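Local coordinates for PhiRv1 phage protein (Mycobacterium tuberculosis, PDB 6LG3) that is a bacterial toxin, EST12, that probably activates a RACK1-NLRP3-gasdermin D pyroptosis and IL-1 beta immune pathway, at residues 61-64 / 65-69; 22-26 / 27-31. All blocks are in the same frame, centred on the assembly; numbering follows the deposited sequence.

Contact 1: 61-64 / 65-69; sequences VHAD and RDWLA
Asp-64, the last residue of strand 58-64, reaches forward with its carboxylate to Trp-67 in the first turn of helix 65-73. OD1 accepts from the backbone N of Trp-67 at 2.8 Å in a fairly straight bond. The donor meets OD1 on the anti side of the carboxylate, 21° out of its plane. Placing CG anti to the backbone N (chi1 174°) swings the carboxylate beside its own carbonyl carbon and brings OD1 within range of the helix.

The second oxygen works through solvent. A water donates to Asp-64 OD2 at 2.6 Å and accepts from Asp-66 N at 3.0 Å, giving the amide of Asp-66 a bridged partner on the same carboxylate. Asp-64 O accepts from Leu-68 N at 2.9 Å, the amide that follows Trp-67 N, so side chain and main chain of one residue together serve consecutive amides of the opening turn. Asp-66 places a second carboxylate close by, OD1 to OD1 of Asp-64 being 4.5 Å; the positive end of the helix dipole probably offsets part of this like-charge proximity.

On the apolar side, the methyl of Ala-63 approaches the Trp-67 ring obliquely, CB to CE3 4.1 Å, and also borders CD1 of Leu-68. Leu-68 continues inward to Leu-9 of helix 4-22 and Ala-51 of strand 50-55, while the indole stacks with His-71 one turn later. With strand and helix segments nearly perpendicular, at 87°, this is a sharp strand-to-helix turn closed by an aspartate N-cap, its capping bond made to the third residue of the helix.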
loop_
_atom_site.group_PDB
_atom_site.type_symbol
_atom_site.label_atom_id
_atom_site.label_comp_id
_atom_site.label_asym_id
_atom_site.label_seq_id
_atom_site.Cartn_x
_atom_site.Cartn_y
_atom_site.Cartn_z
ATOM N N VAL A 61 3.699 1.357 3.992
ATOM C CA VAL A 61 2.433 1.431 4.723
ATOM C C VAL A 61 2.345 0.260 5.685
ATOM O O VAL A 61 2.640 -0.879 5.315
ATOM C CB VAL A 61 1.209 1.398 3.778
ATOM C CG1 VAL A 61 -0.112 1.474 4.573
ATOM C CG2 VAL A 61 1.281 2.500 2.742
ATOM N N HIS A 62 1.910 0.523 6.914
ATOM C CA HIS A 62 1.413 -0.563 7.744
ATOM C C HIS A 62 0.085 -0.141 8.355
ATOM O O HIS A 62 -0.102 1.022 8.727
ATOM C CB HIS A 62 2.417 -1.000 8.822
ATOM C CG HIS A 62 2.756 0.056 9.821
ATOM N ND1 HIS A 62 2.014 0.259 10.965
ATOM C CD2 HIS A 62 3.782 0.939 9.873
ATOM C CE1 HIS A 62 2.554 1.239 11.667
ATOM N NE2 HIS A 62 3.629 1.669 11.027
ATOM N N ALA A 63 -0.856 -1.075 8.386
ATOM C CA ALA A 63 -2.199 -0.789 8.869
ATOM C C ALA A 63 -2.675 -1.941 9.741
ATOM O O ALA A 63 -2.458 -3.104 9.408
ATOM C CB ALA A 63 -3.179 -0.575 7.709
ATOM N N ASP A 64 -3.318 -1.611 10.854
ATOM C CA ASP A 64 -3.950 -2.631 11.675
ATOM C C ASP A 64 -4.928 -3.447 10.838
ATOM O O ASP A 64 -5.670 -2.898 10.026
ATOM C CB ASP A 64 -4.686 -1.955 12.828
ATOM C CG ASP A 64 -5.484 -2.925 13.643
ATOM O OD1 ASP A 64 -6.709 -2.932 13.482
ATOM O OD2 ASP A 64 -4.872 -3.659 14.441
ATOM N N ARG A 65 -4.926 -4.775 11.030
ATOM C CA ARG A 65 -5.747 -5.640 10.175
ATOM C C ARG A 65 -7.242 -5.452 10.430
ATOM O O ARG A 65 -8.043 -5.527 9.493
ATOM C CB ARG A 65 -5.374 -7.114 10.371
ATOM C CG ARG A 65 -4.023 -7.526 9.785
ATOM C CD ARG A 65 -4.044 -7.696 8.268
ATOM N NE ARG A 65 -5.042 -8.653 7.795
ATOM C CZ ARG A 65 -4.779 -9.908 7.437
ATOM N NH1 ARG A 65 -3.543 -10.386 7.525
ATOM N NH2 ARG A 65 -5.756 -10.695 7.007
ATOM N N ASP A 66 -7.651 -5.262 11.689
ATOM C CA ASP A 66 -9.063 -4.992 11.972
ATOM C C ASP A 66 -9.500 -3.669 11.358
ATOM O O ASP A 66 -10.578 -3.577 10.756
ATOM C CB ASP A 66 -9.319 -4.987 13.481
ATOM C CG ASP A 66 -9.194 -6.366 14.098
ATOM O OD1 ASP A 66 -8.786 -6.459 15.273
ATOM O OD2 ASP A 66 -9.501 -7.358 13.402
ATOM N N TRP A 67 -8.682 -2.624 11.511
ATOM C CA TRP A 67 -8.999 -1.344 10.884
ATOM C C TRP A 67 -9.090 -1.483 9.366
ATOM O O TRP A 67 -10.010 -0.939 8.735
ATOM C CB TRP A 67 -7.944 -0.304 11.283
ATOM C CG TRP A 67 -8.147 1.060 10.678
ATOM C CD1 TRP A 67 -8.782 2.119 11.246
ATOM C CD2 TRP A 67 -7.702 1.501 9.387
ATOM N NE1 TRP A 67 -8.768 3.197 10.389
ATOM C CE2 TRP A 67 -8.108 2.840 9.241
ATOM C CE3 TRP A 67 -7.001 0.892 8.342
ATOM C CZ2 TRP A 67 -7.838 3.582 8.092
ATOM C CZ3 TRP A 67 -6.731 1.633 7.195
ATOM C CH2 TRP A 67 -7.149 2.959 7.082
ATOM N N LEU A 68 -8.146 -2.213 8.760
ATOM C CA LEU A 68 -8.143 -2.372 7.309
ATOM C C LEU A 68 -9.360 -3.161 6.838
ATOM O O LEU A 68 -9.976 -2.824 5.820
ATOM C CB LEU A 68 -6.858 -3.070 6.859
ATOM C CG LEU A 68 -6.629 -3.182 5.351
ATOM C CD1 LEU A 68 -6.335 -1.827 4.763
ATOM C CD2 LEU A 68 -5.494 -4.149 5.051
ATOM N N ALA A 69 -9.717 -4.222 7.562
ATOM C CA ALA A 69 -10.899 -4.996 7.200
ATOM C C ALA A 69 -12.163 -4.148 7.306
ATOM O O ALA A 69 -13.022 -4.185 6.414
ATOM C CB ALA A 69 -11.000 -6.244 8.083
HETATM O O HOH W 1 -5.691 -6.071 13.874
#

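Contact 2: 22-26 / 27-31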
loop_
_atom_site.group_PDB
_atom_site.type_symbol
_atom_site.label_atom_id
_atom_site.label_comp_id
_atom_site.label_asym_id
_atom_site.label_seq_id
_atom_site.Cartn_x
_atom_site.Cartn_y
_atom_site.Cartn_z
ATOM N N THR A 22 7.084 13.168 -0.970
ATOM C CA THR A 22 7.760 13.738 -2.130
ATOM C C THR A 22 7.162 15.050 -2.624
ATOM O O THR A 22 7.803 15.736 -3.425
ATOM C CB THR A 22 7.759 12.741 -3.299
ATOM O OG1 THR A 22 6.435 12.612 -3.823
ATOM C CG2 THR A 22 8.240 11.370 -2.842
ATOM N N GLY A 23 5.961 15.411 -2.183
ATOM C CA GLY A 23 5.296 16.556 -2.776
ATOM C C GLY A 23 4.760 16.338 -4.174
ATOM O O GLY A 23 4.288 17.293 -4.792
ATOM N N CYS A 24 4.815 15.115 -4.695
ATOM C CA CYS A 24 4.363 14.827 -6.048
ATOM C C CYS A 24 2.837 14.697 -6.094
ATOM O O CYS A 24 2.152 14.720 -5.073
ATOM C CB CYS A 24 5.014 13.544 -6.568
ATOM S SG CYS A 24 4.403 12.044 -5.756
ATOM N N SER A 25 2.310 14.557 -7.308
ATOM C CA SER A 25 0.884 14.364 -7.512
ATOM C C SER A 25 0.516 12.893 -7.368
ATOM O O SER A 25 1.384 12.017 -7.426
ATOM C CB SER A 25 0.478 14.860 -8.897
ATOM O OG SER A 25 1.018 14.015 -9.901
ATOM N N PRO A 26 -0.772 12.591 -7.173
ATOM C CA PRO A 26 -1.181 11.175 -7.101
ATOM C C PRO A 26 -0.837 10.371 -8.348
ATOM O O PRO A 26 -0.413 9.215 -8.228
ATOM C CB PRO A 26 -2.696 11.266 -6.871
ATOM C CG PRO A 26 -2.872 12.561 -6.135
ATOM C CD PRO A 26 -1.847 13.502 -6.738
ATOM N N ASP A 27 -0.990 10.952 -9.541
ATOM C CA ASP A 27 -0.634 10.239 -10.766
ATOM C C ASP A 27 0.847 9.874 -10.780
ATOM O O ASP A 27 1.218 8.748 -11.140
ATOM C CB ASP A 27 -0.989 11.090 -11.985
ATOM C CG ASP A 27 -2.481 11.230 -12.180
ATOM O OD1 ASP A 27 -2.898 11.698 -13.261
ATOM O OD2 ASP A 27 -3.239 10.857 -11.258
ATOM N N ALA A 28 1.706 10.822 -10.383
ATOM C CA ALA A 28 3.137 10.556 -10.278
ATOM C C ALA A 28 3.421 9.410 -9.313
ATOM O O ALA A 28 4.226 8.510 -9.611
ATOM C CB ALA A 28 3.869 11.825 -9.832
ATOM N N ALA A 29 2.778 9.437 -8.137
ATOM C CA ALA A 29 3.002 8.388 -7.149
ATOM C C ALA A 29 2.564 7.029 -7.684
ATOM O O ALA A 29 3.251 6.019 -7.480
ATOM C CB ALA A 29 2.264 8.725 -5.855
ATOM N N VAL A 30 1.421 6.986 -8.376
ATOM C CA VAL A 30 0.972 5.733 -8.977
ATOM C C VAL A 30 1.998 5.229 -9.985
ATOM O O VAL A 30 2.290 4.029 -10.039
ATOM C CB VAL A 30 -0.414 5.899 -9.620
ATOM C CG1 VAL A 30 -0.735 4.675 -10.470
ATOM C CG2 VAL A 30 -1.493 6.128 -8.548
ATOM N N GLU A 31 2.571 6.133 -10.791
ATOM C CA GLU A 31 3.604 5.721 -11.745
ATOM C C GLU A 31 4.807 5.097 -11.038
ATOM O O GLU A 31 5.340 4.069 -11.482
ATOM C CB GLU A 31 4.044 6.921 -12.587
ATOM C CG GLU A 31 4.496 6.593 -13.990
ATOM C CD GLU A 31 4.858 7.842 -14.789
ATOM O OE1 GLU A 31 5.818 8.550 -14.401
ATOM O OE2 GLU A 31 4.177 8.122 -15.799
#
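Ser-25 and Ala-28 meet in a serine N-cap that starts helix 26-39, just past the short connection from helix 4-22. The hydroxyl oxygen of Ser-25 reaches across the first turn to accept from Ala-28 N, a weak bond of 3.3 Å but a fairly straight one at 166°. With OG lodged between its own backbone N and carbonyl carbon (chi1 69°), the oxygen faces the open amide end of the helix and also lies alongside the Ala-28 methyl, OG to CB 3.6 Å.

Cys-24 approaches the same turn with two different atoms. Its CB sits against CB of Ala-28 at 3.9 Å, whereas SG extends farther and touches Ala-29, equally near its N and its CB. Cys-24 and Ala-29 both also touch Val-18 of helix 4-22. The chain comes into this position after Gly-23, which leaves the preceding helix with positive phi (72°).

Pro-26 follows the cap as the first helical residue, its CB directed away from the turn that follows, though still touching Asp-27 N. Having no N-H, it asks for no acceptor at a point where the helix has yet to supply one. The carbonyl oxygens of Ser-25 and Pro-26 receive Ala-29 N and Val-30 N respectively, beginning the regular ladder of main-chain bonds. Val-30 adds a side-chain contact to the second of these: CG2, anti to its carbonyl carbon, comes to 3.3 Å from Pro-26 O.

From the N terminus, helix 4-22 leads directly into contact 2, which closes the short connection to helix 26-39. The chain then passes through that helix and the antiparallel strands 42-46, 50-55 and 58-64 before contact 1 turns the last strand into the C-terminal helix 65-73. The two contacts lie in series, neither nested nor crossed, on opposite sides of the chain's centre; their centres are 23 Å apart and their nearest atoms about 11 Å. Helix 4-22 is what they share: Val-15 and Val-18 meet the contact 2 side, whereas Leu-9, Met-10 and Ala-14 meet residues of contact 1.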